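Local coordinates for protein exosome complex component Rrp42 (PDB 3M7N) that probably serves as a non-catalytic subunit of the archaeal RNA-degrading exosome, contributing to the structure of the Rrp41 active site, at residues E203-S206 with V207-T211. Sequence-based numbering, arbitrary orientation.
Sequences EEMS and VGDTT
Gly208 N donates to Met205 O at 3.0 Å, closing a type I beta turn from Met205 to Gly208 and showing how a short helix can be ended within a few residues and handed on to a strand. The bond is bent, 142° at the hydrogen, and the donor stands above the carbonyl plane. One residue earlier Val207 N points at Glu204 O, a straighter but less surely placed bond. Gly208, with positive phi, is the first residue to leave helical geometry, in a conformation readily open to a residue without a side chain.

From the first position of the turn, the Met205 side chain, bent at chi2 (-56°) and chi3 (-59°), brings its methyl end to the chain leaving the turn. Its methyl CE lies 3.5 Å from Asp209 OD1, equally near Gly208 O, and 4.0 Å from Thr211 CG2, so the methyl end meets two oxygens as well as a methyl group. On Val207, the CG2 branch rests 3.4 Å from Glu204 O, while the side chain also packs on Val14 of helix 4-19 and Val192 of strand 185-192.

Further out, Arg11 NE bonds Val207 O, and Glu204 is held by Arg23 through OE1 and by the backbone N of Ser201 through OE2. The turn thus packs between helix 4-19 and the four-stranded sheet of this RNase PH-type domain, which the chain re-enters at Thr211, where strand 211-216 begins. Glu203 O takes two donors, Ser206 N and Ser206 OG, the hydroxyl arriving at 2.7 Å almost in line with the carbonyl bond.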
loop_
_atom_site.group_PDB
_atom_site.type_symbol
_atom_site.label_atom_id
_atom_site.label_comp_id
_atom_site.label_asym_id
_atom_site.label_seq_id
_atom_site.Cartn_x
_atom_site.Cartn_y
_atom_site.Cartn_z
ATOM N N GLU H 203 25.893 -10.680 13.981
ATOM C CA GLU H 203 26.622 -11.632 13.164
ATOM C C GLU H 203 26.122 -13.044 13.418
ATOM O O GLU H 203 25.947 -13.827 12.489
ATOM C CB GLU H 203 28.106 -11.550 13.462
ATOM C CG GLU H 203 28.708 -10.219 13.099
ATOM C CD GLU H 203 30.091 -10.362 12.530
ATOM O OE1 GLU H 203 30.415 -9.621 11.583
ATOM O OE2 GLU H 203 30.853 -11.223 13.013
ATOM N N GLU H 204 25.863 -13.361 14.682
ATOM C CA GLU H 204 25.346 -14.675 15.013
ATOM C C GLU H 204 23.941 -14.867 14.458
ATOM O O GLU H 204 23.585 -15.971 14.067
ATOM C CB GLU H 204 25.413 -14.950 16.526
ATOM C CG GLU H 204 26.844 -15.155 17.035
ATOM C CD GLU H 204 26.961 -15.073 18.558
ATOM O OE1 GLU H 204 27.854 -15.748 19.135
ATOM O OE2 GLU H 204 26.162 -14.335 19.169
ATOM N N MET H 205 23.152 -13.797 14.409
ATOM C CA MET H 205 21.792 -13.907 13.898
ATOM C C MET H 205 21.781 -14.288 12.407
ATOM O O MET H 205 20.762 -14.683 11.881
ATOM C CB MET H 205 21.012 -12.610 14.117
ATOM C CG MET H 205 20.704 -12.276 15.588
ATOM S SD MET H 205 19.804 -13.547 16.504
ATOM C CE MET H 205 18.310 -13.687 15.511
ATOM N N SER H 206 22.918 -14.184 11.733
ATOM C CA SER H 206 22.985 -14.610 10.348
ATOM C C SER H 206 22.537 -16.062 10.198
ATOM O O SER H 206 22.161 -16.501 9.129
ATOM C CB SER H 206 24.410 -14.472 9.833
ATOM O OG SER H 206 25.208 -15.478 10.423
ATOM N N VAL H 207 22.589 -16.815 11.282
ATOM C CA VAL H 207 22.218 -18.218 11.239
ATOM C C VAL H 207 20.729 -18.421 10.991
ATOM O O VAL H 207 20.337 -19.375 10.338
ATOM C CB VAL H 207 22.655 -18.957 12.531
ATOM C CG1 VAL H 207 22.095 -20.365 12.552
ATOM C CG2 VAL H 207 24.187 -18.986 12.628
ATOM N N GLY H 208 19.898 -17.537 11.528
ATOM C CA GLY H 208 18.461 -17.661 11.375
ATOM C C GLY H 208 17.810 -16.926 12.516
ATOM O O GLY H 208 18.481 -16.588 13.493
ATOM N N ASP H 209 16.515 -16.663 12.412
ATOM C CA ASP H 209 15.839 -15.869 13.433
ATOM C C ASP H 209 15.111 -16.772 14.431
ATOM O O ASP H 209 13.902 -16.675 14.612
ATOM C CB ASP H 209 14.865 -14.889 12.784
ATOM C CG ASP H 209 14.420 -13.789 13.730
ATOM O OD1 ASP H 209 14.901 -13.759 14.888
ATOM O OD2 ASP H 209 13.588 -12.944 13.317
ATOM N N THR H 210 15.864 -17.647 15.079
ATOM C CA THR H 210 15.281 -18.720 15.882
ATOM C C THR H 210 15.712 -18.564 17.341
ATOM O O THR H 210 16.809 -18.986 17.737
ATOM C CB THR H 210 15.761 -20.054 15.364
ATOM O OG1 THR H 210 17.182 -19.987 15.196
ATOM C CG2 THR H 210 15.141 -20.339 14.026
ATOM N N THR H 211 14.852 -17.937 18.129
ATOM C CA THR H 211 15.231 -17.542 19.464
ATOM C C THR H 211 14.277 -18.014 20.564
ATOM O O THR H 211 13.162 -18.486 20.313
ATOM C CB THR H 211 15.368 -16.010 19.566
ATOM O OG1 THR H 211 14.088 -15.403 19.375
ATOM C CG2 THR H 211 16.375 -15.470 18.533
#